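Local coordinates for capsular polysaccharide export system protein KpsC (Thermosulfurimonas dismutans, PDB 6MGD), which transfers Kdo in beta-2,7 linkage, probably from CMP-Kdo, while building the conserved glycolipid anchor of Gram-negative bacterial capsules, at residues I127-R132 / A314-V319; A166-K169 / I175-N178; R186-N191 / T258-P263. All coordinates share one frame; numbering follows the deposited sequence.

Contact 1. Residues I127-R132 / A314-V319; sequences IELLRR and AIFELV
L129 and F316 meet on the outer side of this helix pair, L130 and I315 on the inner side, and together they join helix 117-132 to the C-terminal helix 311-322. In a GT-B fold the chain commonly returns to the N-terminal domain after the second Rossmann-like domain, and this pair fits that plan. The two segments run nearly parallel, at 18°, but their axes are 11.5 Å apart, so the outer parts of the side chains, not the backbones, make the contact. L129 CD1 comes obliquely to the F316 ring, 3.7 Å from its CE1 and 4.0 Å from its CZ. The same methyl is 4.3 Å from I315 CG2, so one leucine branch serves two neighbours. Farther in, L130 CD2 meets I315 CD1 at 3.7 Å, the two side chains crossing at about a right angle. I315 gets there by holding CG1 beside its backbone N, opposite the carbonyl carbon (chi1 -66°), and by extending the chain to CD1; CG2, on the other branch, is left to face L129. No hydrogen bond links the segments, and the adhesion is wholly apolar. In the second shell, L79 touches L130 as well as L318 and V319, bridging the two helices, while L294 of helix 286-296 also backs L130. Polar ties lie outside the interface: R131 NE bonds to I252 O, and each carboxylate oxygen of E317 has its own partner, L303 N for OE1 and S302 OG for OE2.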
ATOM      1  N   ILE A 127     -15.012  -5.331  -4.699  1.00 50.52           N
ATOM      2  CA  ILE A 127     -15.351  -3.925  -4.492  1.00 51.31           C
ATOM      3  C   ILE A 127     -16.665  -3.808  -3.730  1.00 57.00           C
ATOM      4  O   ILE A 127     -16.770  -3.067  -2.745  1.00 60.47           O
ATOM      5  CB  ILE A 127     -15.407  -3.183  -5.840  1.00 52.50           C
ATOM      6  CG1 ILE A 127     -14.001  -3.050  -6.431  1.00 50.45           C
ATOM      7  CG2 ILE A 127     -16.052  -1.816  -5.676  1.00 53.17           C
ATOM      8  CD1 ILE A 127     -13.979  -2.499  -7.841  1.00 53.44           C
ATOM      9  N   GLU A 128     -17.684  -4.553  -4.167  1.00 54.09           N
ATOM     10  CA  GLU A 128     -18.969  -4.527  -3.479  1.00 57.18           C
ATOM     11  C   GLU A 128     -18.842  -5.050  -2.053  1.00 53.73           C
ATOM     12  O   GLU A 128     -19.460  -4.510  -1.127  1.00 51.82           O
ATOM     13  CB  GLU A 128     -19.999  -5.341  -4.264  1.00 63.76           C
ATOM     14  CG  GLU A 128     -21.250  -4.562  -4.630  1.00 69.13           C
ATOM     15  CD  GLU A 128     -22.281  -5.414  -5.341  1.00 74.36           C
ATOM     16  OE1 GLU A 128     -22.110  -5.679  -6.554  1.00 75.64           O
ATOM     17  OE2 GLU A 128     -23.257  -5.828  -4.679  1.00 76.78           O
ATOM     18  N   LEU A 129     -18.034  -6.096  -1.854  1.00 54.94           N
ATOM     19  CA  LEU A 129     -17.840  -6.644  -0.514  1.00 52.68           C
ATOM     20  C   LEU A 129     -17.211  -5.619   0.421  1.00 51.20           C
ATOM     21  O   LEU A 129     -17.633  -5.478   1.575  1.00 51.52           O
ATOM     22  CB  LEU A 129     -16.971  -7.900  -0.579  1.00 50.38           C
ATOM     23  CG  LEU A 129     -17.658  -9.263  -0.642  1.00 52.46           C
ATOM     24  CD1 LEU A 129     -16.612 -10.362  -0.704  1.00 50.58           C
ATOM     25  CD2 LEU A 129     -18.573  -9.457   0.556  1.00 54.12           C
ATOM     26  N   LEU A 130     -16.193  -4.895  -0.059  1.00 56.22           N
ATOM     27  CA  LEU A 130     -15.489  -3.943   0.794  1.00 53.03           C
ATOM     28  C   LEU A 130     -16.373  -2.756   1.153  1.00 54.99           C
ATOM     29  O   LEU A 130     -16.383  -2.308   2.307  1.00 55.31           O
ATOM     30  CB  LEU A 130     -14.209  -3.468   0.105  1.00 50.68           C
ATOM     31  CG  LEU A 130     -13.082  -4.489  -0.079  1.00 50.32           C
ATOM     32  CD1 LEU A 130     -11.897  -3.861  -0.809  1.00 47.85           C
ATOM     33  CD2 LEU A 130     -12.648  -5.055   1.261  1.00 50.80           C
ATOM     34  N   ARG A 131     -17.125  -2.237   0.181  1.00 49.62           N
ATOM     35  CA  ARG A 131     -17.985  -1.088   0.442  1.00 52.43           C
ATOM     36  C   ARG A 131     -19.037  -1.398   1.500  1.00 55.41           C
ATOM     37  O   ARG A 131     -19.473  -0.495   2.224  1.00 57.42           O
ATOM     38  CB  ARG A 131     -18.661  -0.635  -0.852  1.00 56.36           C
ATOM     39  CG  ARG A 131     -17.718  -0.061  -1.889  1.00 55.46           C
ATOM     40  CD  ARG A 131     -18.457   0.243  -3.183  1.00 59.07           C
ATOM     41  NE  ARG A 131     -17.593   0.893  -4.163  1.00 60.80           N
ATOM     42  CZ  ARG A 131     -17.963   1.195  -5.402  1.00 66.75           C
ATOM     43  NH1 ARG A 131     -19.186   0.900  -5.822  1.00 72.21           N
ATOM     44  NH2 ARG A 131     -17.108   1.789  -6.225  1.00 66.61           N
ATOM     45  N   ARG A 132     -19.451  -2.662   1.609  1.00 52.30           N
ATOM     46  CA  ARG A 132     -20.514  -3.035   2.534  1.00 56.88           C
ATOM     47  C   ARG A 132     -20.010  -3.380   3.928  1.00 55.63           C
ATOM     48  O   ARG A 132     -20.708  -3.107   4.911  1.00 59.23           O
ATOM     49  CB  ARG A 132     -21.314  -4.216   1.977  1.00 59.02           C
ATOM     50  CG  ARG A 132     -22.085  -3.884   0.716  1.00 60.58           C
ATOM     51  CD  ARG A 132     -23.228  -4.853   0.516  1.00 64.93           C
ATOM     52  NE  ARG A 132     -23.972  -4.576  -0.708  1.00 68.43           N
ATOM     53  CZ  ARG A 132     -25.187  -5.049  -0.966  1.00 73.90           C
ATOM     54  NH1 ARG A 132     -25.806  -5.817  -0.078  1.00 76.45           N
ATOM     55  NH2 ARG A 132     -25.787  -4.747  -2.108  1.00 77.47           N
ATOM     56  N   ALA A 314     -10.318 -14.581   2.059  1.00 52.79           N
ATOM     57  CA  ALA A 314      -9.643 -13.815   3.101  1.00 50.82           C
ATOM     58  C   ALA A 314     -10.580 -12.783   3.714  1.00 51.22           C
ATOM     59  O   ALA A 314     -10.572 -12.575   4.934  1.00 50.13           O
ATOM     60  CB  ALA A 314      -8.395 -13.138   2.532  1.00 47.89           C
ATOM     61  N   ILE A 315     -11.389 -12.123   2.885  1.00 51.02           N
ATOM     62  CA  ILE A 315     -12.367 -11.176   3.408  1.00 53.00           C
ATOM     63  C   ILE A 315     -13.420 -11.905   4.231  1.00 55.98           C
ATOM     64  O   ILE A 315     -13.810 -11.444   5.310  1.00 55.92           O
ATOM     65  CB  ILE A 315     -12.995 -10.368   2.260  1.00 54.39           C
ATOM     66  CG1 ILE A 315     -11.941  -9.472   1.606  1.00 52.49           C
ATOM     67  CG2 ILE A 315     -14.175  -9.546   2.764  1.00 56.25           C
ATOM     68  CD1 ILE A 315     -12.470  -8.638   0.463  1.00 53.25           C
ATOM     69  N   PHE A 316     -13.885 -13.062   3.745  1.00 53.27           N
ATOM     70  CA  PHE A 316     -14.864 -13.845   4.493  1.00 57.51           C
ATOM     71  C   PHE A 316     -14.322 -14.251   5.859  1.00 57.13           C
ATOM     72  O   PHE A 316     -15.065 -14.269   6.848  1.00 58.02           O
ATOM     73  CB  PHE A 316     -15.271 -15.084   3.696  1.00 60.89           C
ATOM     74  CG  PHE A 316     -16.016 -14.777   2.429  1.00 61.94           C
ATOM     75  CD1 PHE A 316     -16.819 -13.652   2.335  1.00 61.06           C
ATOM     76  CD2 PHE A 316     -15.916 -15.617   1.331  1.00 62.88           C
ATOM     77  CE1 PHE A 316     -17.506 -13.369   1.168  1.00 61.11           C
ATOM     78  CE2 PHE A 316     -16.601 -15.340   0.162  1.00 62.74           C
ATOM     79  CZ  PHE A 316     -17.398 -14.215   0.081  1.00 61.96           C
ATOM     80  N   GLU A 317     -13.030 -14.580   5.932  1.00 57.18           N
ATOM     81  CA  GLU A 317     -12.444 -14.968   7.211  1.00 57.61           C
ATOM     82  C   GLU A 317     -12.365 -13.783   8.165  1.00 57.12           C
ATOM     83  O   GLU A 317     -12.673 -13.917   9.354  1.00 60.39           O
ATOM     84  CB  GLU A 317     -11.062 -15.581   6.993  1.00 56.00           C
ATOM     85  CG  GLU A 317     -11.022 -17.077   7.234  1.00 58.54           C
ATOM     86  CD  GLU A 317      -9.660 -17.683   6.965  1.00 56.91           C
ATOM     87  OE1 GLU A 317      -8.662 -17.209   7.549  1.00 54.97           O
ATOM     88  OE2 GLU A 317      -9.592 -18.636   6.162  1.00 57.57           O
ATOM     89  N   LEU A 318     -11.953 -12.618   7.663  1.00 57.94           N
ATOM     90  CA  LEU A 318     -11.903 -11.424   8.502  1.00 57.43           C
ATOM     91  C   LEU A 318     -13.303 -10.965   8.879  1.00 58.99           C
ATOM     92  O   LEU A 318     -13.527 -10.471   9.990  1.00 59.28           O
ATOM     93  CB  LEU A 318     -11.152 -10.307   7.776  1.00 55.50           C
ATOM     94  CG  LEU A 318      -9.674 -10.098   8.107  1.00 53.25           C
ATOM     95  CD1 LEU A 318      -9.010 -11.397   8.518  1.00 54.05           C
ATOM     96  CD2 LEU A 318      -8.961  -9.495   6.911  1.00 51.25           C
ATOM     97  N   VAL A 319     -14.255 -11.124   7.961  1.00 58.85           N
ATOM     98  CA  VAL A 319     -15.634 -10.750   8.239  1.00 60.50           C
ATOM     99  C   VAL A 319     -16.239 -11.669   9.298  1.00 63.34           C
ATOM    100  O   VAL A 319     -16.919 -11.209  10.223  1.00 64.91           O
ATOM    101  CB  VAL A 319     -16.441 -10.757   6.928  1.00 62.14           C
ATOM    102  CG1 VAL A 319     -17.872 -10.886   7.217  1.00 66.38           C
ATOM    103  CG2 VAL A 319     -16.220  -9.470   6.160  1.00 60.19           C
TER

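Contact 2. Residues A166-K169 / I175-N178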
ATOM      1  N   ALA A 166       8.480   4.614   4.442  1.00 65.66           N
ATOM      2  CA  ALA A 166       9.222   4.422   3.199  1.00 62.53           C
ATOM      3  C   ALA A 166       8.430   4.887   1.982  1.00 58.11           C
ATOM      4  O   ALA A 166       9.024   5.335   0.994  1.00 56.27           O
ATOM      5  CB  ALA A 166       9.618   2.953   3.049  1.00 65.67           C
ATOM      6  N   SER A 167       7.098   4.795   2.028  1.00 59.97           N
ATOM      7  CA  SER A 167       6.292   5.207   0.884  1.00 57.95           C
ATOM      8  C   SER A 167       6.405   6.700   0.603  1.00 55.00           C
ATOM      9  O   SER A 167       6.112   7.132  -0.515  1.00 52.53           O
ATOM     10  CB  SER A 167       4.824   4.832   1.100  1.00 57.86           C
ATOM     11  OG  SER A 167       4.300   5.447   2.261  1.00 59.18           O
ATOM     12  N   ILE A 168       6.808   7.502   1.585  1.00 56.68           N
ATOM     13  CA  ILE A 168       7.052   8.913   1.312  1.00 56.04           C
ATOM     14  C   ILE A 168       8.458   9.116   0.763  1.00 55.38           C
ATOM     15  O   ILE A 168       8.678   9.953  -0.120  1.00 53.05           O
ATOM     16  CB  ILE A 168       6.810   9.743   2.583  1.00 56.66           C
ATOM     17  CG1 ILE A 168       5.404   9.480   3.133  1.00 57.25           C
ATOM     18  CG2 ILE A 168       7.008  11.228   2.298  1.00 54.27           C
ATOM     19  CD1 ILE A 168       5.085  10.269   4.382  1.00 58.29           C
ATOM     20  N   LYS A 169       9.420   8.338   1.263  1.00 56.63           N
ATOM     21  CA  LYS A 169      10.796   8.456   0.802  1.00 56.89           C
ATOM     22  C   LYS A 169      10.926   8.051  -0.661  1.00 56.93           C
ATOM     23  O   LYS A 169      11.508   8.784  -1.466  1.00 56.24           O
ATOM     24  CB  LYS A 169      11.712   7.610   1.687  1.00 59.86           C
ATOM     25  CG  LYS A 169      13.180   7.691   1.302  1.00 59.98           C
ATOM     26  CD  LYS A 169      14.055   6.931   2.283  1.00 61.31           C
ATOM     27  CE  LYS A 169      15.510   6.914   1.829  1.00 60.51           C
ATOM     28  NZ  LYS A 169      16.366   6.093   2.731  1.00 63.06           N
ATOM     29  N   ILE A 175       6.881  16.507  -2.149  1.00 53.75           N
ATOM     30  CA  ILE A 175       6.349  16.787  -0.820  1.00 54.50           C
ATOM     31  C   ILE A 175       6.768  15.672   0.128  1.00 52.77           C
ATOM     32  O   ILE A 175       6.615  14.486  -0.185  1.00 50.34           O
ATOM     33  CB  ILE A 175       4.819  16.936  -0.868  1.00 56.11           C
ATOM     34  CG1 ILE A 175       4.425  18.066  -1.823  1.00 57.46           C
ATOM     35  CG2 ILE A 175       4.256  17.187   0.525  1.00 57.39           C
ATOM     36  CD1 ILE A 175       2.929  18.215  -2.003  1.00 56.33           C
ATOM     37  N   LYS A 176       7.302  16.047   1.292  1.00 53.61           N
ATOM     38  CA  LYS A 176       7.813  15.072   2.245  1.00 55.38           C
ATOM     39  C   LYS A 176       7.213  15.165   3.640  1.00 56.04           C
ATOM     40  O   LYS A 176       7.494  14.290   4.465  1.00 57.58           O
ATOM     41  CB  LYS A 176       9.341  15.190   2.367  1.00 58.73           C
ATOM     42  CG  LYS A 176      10.113  14.201   1.509  1.00 60.19           C
ATOM     43  CD  LYS A 176       9.934  14.492   0.032  1.00 60.53           C
ATOM     44  CE  LYS A 176      10.702  13.504  -0.824  1.00 61.10           C
ATOM     45  NZ  LYS A 176      10.189  12.117  -0.664  1.00 59.68           N
ATOM     46  N   THR A 177       6.411  16.184   3.938  1.00 56.86           N
ATOM     47  CA  THR A 177       5.846  16.345   5.271  1.00 59.02           C
ATOM     48  C   THR A 177       4.339  16.538   5.178  1.00 59.38           C
ATOM     49  O   THR A 177       3.793  16.850   4.117  1.00 60.45           O
ATOM     50  CB  THR A 177       6.473  17.533   6.016  1.00 61.43           C
ATOM     51  OG1 THR A 177       6.232  18.741   5.283  1.00 61.24           O
ATOM     52  CG2 THR A 177       7.972  17.333   6.183  1.00 62.80           C
ATOM     53  N   ASN A 178       3.666  16.342   6.313  1.00 60.76           N
ATOM     54  CA  ASN A 178       2.233  16.613   6.367  1.00 60.55           C
ATOM     55  C   ASN A 178       1.956  18.104   6.238  1.00 61.29           C
ATOM     56  O   ASN A 178       0.965  18.507   5.618  1.00 60.40           O
ATOM     57  CB  ASN A 178       1.635  16.072   7.667  1.00 62.30           C
ATOM     58  CG  ASN A 178       1.874  14.586   7.853  1.00 60.71           C
ATOM     59  OD1 ASN A 178       1.307  13.757   7.140  1.00 57.80           O
ATOM     60  ND2 ASN A 178       2.702  14.241   8.831  1.00 63.19           N
TER
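I168, on the single-turn helix 166-169, and K176, in the connection leading to helix 178-188, carry this short-range contact inside the second Rossmann-like domain of the GT-B fold. At the start of the turn, the side chain of A166 rests on Y98. S167 follows, its backbone N bonded to D165 OD1 and its hydroxyl paired with T243 OG1, which ties the turn to T243. I168 then points at the connection. With CG1 beside the backbone N (chi1 -55°), CG2 is the branch anti to it, and that methyl settles on the main chain of K176, 3.8 Å from K176 O and 3.9 Å from K176 CA, with I175 O a little farther at 4.1 Å. The carbonyl of I168 makes the second approach: K176 bends back at chi2 and chi4 and brings NZ to 2.7 Å from I168 O. The same ammonium is hydrogen-bonded to S172 O in the intervening loop, while K169 O lies 3.7 Å from it. The K169 side chain sets off away from the connection, and its NZ bonds to N55 OD1. Beyond K176, T177 is the N-cap of helix 178-188, with OG1 bonded to E180 N. A positive charge thus sits among carbonyl oxygens at the C-terminal end of a helical turn, where the electrostatics are probably favourable, while an apolar methyl-to-backbone patch packs beside it.

Contact 3. Residues R186-N191 / T258-P263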
ATOM      1  N   ARG A 186      -4.101  23.368   0.486  1.00 59.55           N
ATOM      2  CA  ARG A 186      -4.818  24.634   0.580  1.00 63.46           C
ATOM      3  C   ARG A 186      -4.518  25.535  -0.613  1.00 66.67           C
ATOM      4  O   ARG A 186      -5.413  26.232  -1.105  1.00 68.66           O
ATOM      5  CB  ARG A 186      -4.479  25.347   1.889  1.00 63.99           C
ATOM      6  CG  ARG A 186      -5.089  26.737   1.991  1.00 67.22           C
ATOM      7  CD  ARG A 186      -5.763  26.981   3.332  1.00 69.59           C
ATOM      8  NE  ARG A 186      -6.895  26.086   3.571  1.00 69.09           N
ATOM      9  CZ  ARG A 186      -8.120  26.282   3.092  1.00 70.99           C
ATOM     10  NH1 ARG A 186      -8.377  27.339   2.332  1.00 74.46           N
ATOM     11  NH2 ARG A 186      -9.090  25.423   3.366  1.00 70.19           N
ATOM     12  N   GLU A 187      -3.272  25.535  -1.097  1.00 65.25           N
ATOM     13  CA  GLU A 187      -2.930  26.396  -2.227  1.00 69.62           C
ATOM     14  C   GLU A 187      -3.744  26.033  -3.462  1.00 68.37           C
ATOM     15  O   GLU A 187      -4.166  26.916  -4.218  1.00 70.88           O
ATOM     16  CB  GLU A 187      -1.432  26.313  -2.537  1.00 71.77           C
ATOM     17  CG  GLU A 187      -0.494  26.487  -1.344  1.00 74.76           C
ATOM     18  CD  GLU A 187      -0.379  27.919  -0.844  1.00 82.03           C
ATOM     19  OE1 GLU A 187      -1.411  28.615  -0.729  1.00 85.62           O
ATOM     20  OE2 GLU A 187       0.759  28.349  -0.556  1.00 84.39           O
ATOM     21  N   HIS A 188      -3.984  24.738  -3.679  1.00 66.64           N
ATOM     22  CA  HIS A 188      -4.778  24.308  -4.821  1.00 66.36           C
ATOM     23  C   HIS A 188      -6.277  24.431  -4.577  1.00 66.29           C
ATOM     24  O   HIS A 188      -7.048  24.420  -5.543  1.00 68.10           O
ATOM     25  CB  HIS A 188      -4.432  22.861  -5.190  1.00 64.62           C
ATOM     26  CG  HIS A 188      -3.056  22.694  -5.757  1.00 64.40           C
ATOM     27  ND1 HIS A 188      -1.937  22.536  -4.967  1.00 63.34           N
ATOM     28  CD2 HIS A 188      -2.617  22.664  -7.038  1.00 65.80           C
ATOM     29  CE1 HIS A 188      -0.869  22.414  -5.737  1.00 62.99           C
ATOM     30  NE2 HIS A 188      -1.255  22.488  -6.998  1.00 64.87           N
ATOM     31  N   ASN A 189      -6.707  24.554  -3.321  1.00 67.26           N
ATOM     32  CA  ASN A 189      -8.129  24.644  -2.977  1.00 67.86           C
ATOM     33  C   ASN A 189      -8.323  25.749  -1.948  1.00 69.74           C
ATOM     34  O   ASN A 189      -8.405  25.493  -0.740  1.00 70.08           O
ATOM     35  CB  ASN A 189      -8.653  23.302  -2.461  1.00 64.18           C
ATOM     36  CG  ASN A 189      -8.312  22.152  -3.388  1.00 60.68           C
ATOM     37  OD1 ASN A 189      -8.993  21.920  -4.387  1.00 61.78           O
ATOM     38  ND2 ASN A 189      -7.251  21.424  -3.061  1.00 57.41           N
ATOM     39  N   PRO A 190      -8.409  27.003  -2.398  1.00 68.42           N
ATOM     40  CA  PRO A 190      -8.422  28.123  -1.441  1.00 71.67           C
ATOM     41  C   PRO A 190      -9.681  28.209  -0.592  1.00 74.16           C
ATOM     42  O   PRO A 190      -9.601  28.661   0.556  1.00 74.79           O
ATOM     43  CB  PRO A 190      -8.274  29.358  -2.345  1.00 74.96           C
ATOM     44  CG  PRO A 190      -7.722  28.834  -3.639  1.00 73.32           C
ATOM     45  CD  PRO A 190      -8.302  27.466  -3.791  1.00 70.30           C
ATOM     46  N   ASN A 191     -10.839  27.799  -1.115  1.00 73.20           N
ATOM     47  CA  ASN A 191     -12.108  27.997  -0.425  1.00 73.01           C
ATOM     48  C   ASN A 191     -12.708  26.722   0.149  1.00 79.82           C
ATOM     49  O   ASN A 191     -13.724  26.800   0.849  1.00 83.36           O
ATOM     50  CB  ASN A 191     -13.130  28.639  -1.373  1.00 77.05           C
ATOM     51  CG  ASN A 191     -12.642  29.947  -1.957  1.00 80.05           C
ATOM     52  OD1 ASN A 191     -12.341  30.032  -3.148  1.00 80.00           O
ATOM     53  ND2 ASN A 191     -12.566  30.978  -1.122  1.00 83.29           N
ATOM     54  N   THR A 258      -7.343  12.991  -4.981  1.00 53.97           N
ATOM     55  CA  THR A 258      -6.215  13.708  -5.562  1.00 52.67           C
ATOM     56  C   THR A 258      -4.937  13.256  -4.869  1.00 53.13           C
ATOM     57  O   THR A 258      -4.879  13.209  -3.636  1.00 55.36           O
ATOM     58  CB  THR A 258      -6.397  15.222  -5.412  1.00 52.83           C
ATOM     59  OG1 THR A 258      -7.542  15.643  -6.164  1.00 52.87           O
ATOM     60  CG2 THR A 258      -5.164  15.972  -5.904  1.00 52.08           C
ATOM     61  N   CYS A 259      -3.921  12.916  -5.656  1.00 53.43           N
ATOM     62  CA  CYS A 259      -2.655  12.423  -5.131  1.00 53.71           C
ATOM     63  C   CYS A 259      -1.589  13.502  -5.262  1.00 53.26           C
ATOM     64  O   CYS A 259      -1.397  14.064  -6.345  1.00 52.36           O
ATOM     65  CB  CYS A 259      -2.216  11.151  -5.860  1.00 52.85           C
ATOM     66  SG  CYS A 259      -3.299   9.725  -5.589  1.00 53.84           S
ATOM     67  N   TYR A 260      -0.906  13.793  -4.157  1.00 53.27           N
ATOM     68  CA  TYR A 260       0.190  14.750  -4.160  1.00 54.17           C
ATOM     69  C   TYR A 260       1.555  14.080  -4.220  1.00 53.17           C
ATOM     70  O   TYR A 260       2.566  14.777  -4.351  1.00 55.34           O
ATOM     71  CB  TYR A 260       0.102  15.658  -2.927  1.00 52.94           C
ATOM     72  CG  TYR A 260      -1.082  16.603  -2.962  1.00 52.29           C
ATOM     73  CD1 TYR A 260      -2.371  16.143  -2.719  1.00 50.57           C
ATOM     74  CD2 TYR A 260      -0.911  17.955  -3.243  1.00 53.18           C
ATOM     75  CE1 TYR A 260      -3.454  16.997  -2.756  1.00 51.70           C
ATOM     76  CE2 TYR A 260      -1.991  18.819  -3.279  1.00 54.58           C
ATOM     77  CZ  TYR A 260      -3.262  18.333  -3.034  1.00 54.47           C
ATOM     78  OH  TYR A 260      -4.346  19.181  -3.066  1.00 56.13           O
ATOM     79  N   GLY A 261       1.602  12.754  -4.121  1.00 53.09           N
ATOM     80  CA  GLY A 261       2.805  11.985  -4.363  1.00 52.90           C
ATOM     81  C   GLY A 261       2.576  10.988  -5.481  1.00 52.56           C
ATOM     82  O   GLY A 261       1.831  11.278  -6.422  1.00 51.61           O
ATOM     83  N   HIS A 262       3.187   9.807  -5.393  1.00 51.15           N
ATOM     84  CA  HIS A 262       3.043   8.764  -6.411  1.00 50.98           C
ATOM     85  C   HIS A 262       2.805   7.412  -5.750  1.00 47.43           C
ATOM     86  O   HIS A 262       3.671   6.528  -5.787  1.00 44.14           O
ATOM     87  CB  HIS A 262       4.271   8.706  -7.316  1.00 54.47           C
ATOM     88  CG  HIS A 262       4.391   9.864  -8.256  1.00 55.21           C
ATOM     89  ND1 HIS A 262       5.607  10.340  -8.699  1.00 58.75           N
ATOM     90  CD2 HIS A 262       3.447  10.633  -8.848  1.00 55.34           C
ATOM     91  CE1 HIS A 262       5.406  11.358  -9.517  1.00 59.54           C
ATOM     92  NE2 HIS A 262       4.105  11.557  -9.623  1.00 59.00           N
ATOM     93  N   PRO A 263       1.634   7.210  -5.146  1.00 50.41           N
ATOM     94  CA  PRO A 263       1.314   5.896  -4.581  1.00 48.84           C
ATOM     95  C   PRO A 263       1.103   4.873  -5.685  1.00 50.43           C
ATOM     96  O   PRO A 263       1.097   5.191  -6.880  1.00 50.58           O
ATOM     97  CB  PRO A 263       0.024   6.145  -3.796  1.00 48.24           C
ATOM     98  CG  PRO A 263      -0.598   7.317  -4.472  1.00 49.43           C
ATOM     99  CD  PRO A 263       0.547   8.183  -4.928  1.00 49.13           C
TER
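Y260 presents a ring edge to the face of H188 in an offset edge-to-face pair, with centroids 6.0 Å apart and planes at 77°. The nearest atoms, Y260 CE2 and H188 ND1, are 4.1 Å apart, which makes this a loose pair, with H188 on the solvent side and Y260 buried. The imidazole is steadied from within its own helix, ND1 bonding to S184 O one turn back. The close packing lies around the buried Y260 ring, against L181, S184 and V185 earlier in helix 178-188, while its hydroxyl is hydrogen-bonded to H240 ND1. N189, the first residue to leave the helix, adds a lighter touch: its ND2 lies 3.7 Å from Y260 OH, with the amide plane turned 70° from the ring, but bonds to V185 O. The hydroxyl is thus held by H240 and only brushed by the N189 amide. The whole is packing between helix and sheet in a Rossmann-like domain: Y260 follows strand 257-259 and lays its ring against helix 178-188, with its hydroxyl bonded to H240 of the adjacent parallel strand 238-241.

Along the chain, contact 1 encloses the other two, its segments lying 182 residues apart, whereas contacts 2 and 3 follow in series within that span. Contact 1 is about 30 Å, centre to centre, from each, and lies across the chain's centre from contact 2. It belongs to the helical region where the chain comes back from the second sheet, with strand 298-300 rejoining the first. Contacts 2 and 3, with centres about 14 Å apart, share helix 178-188, one at its start and one at its end, and touch where I175 CD1 meets Y260 CB at 3.9 Å. One site thus concerns the return crossing of the GT-B fold, the others packing within a single domain.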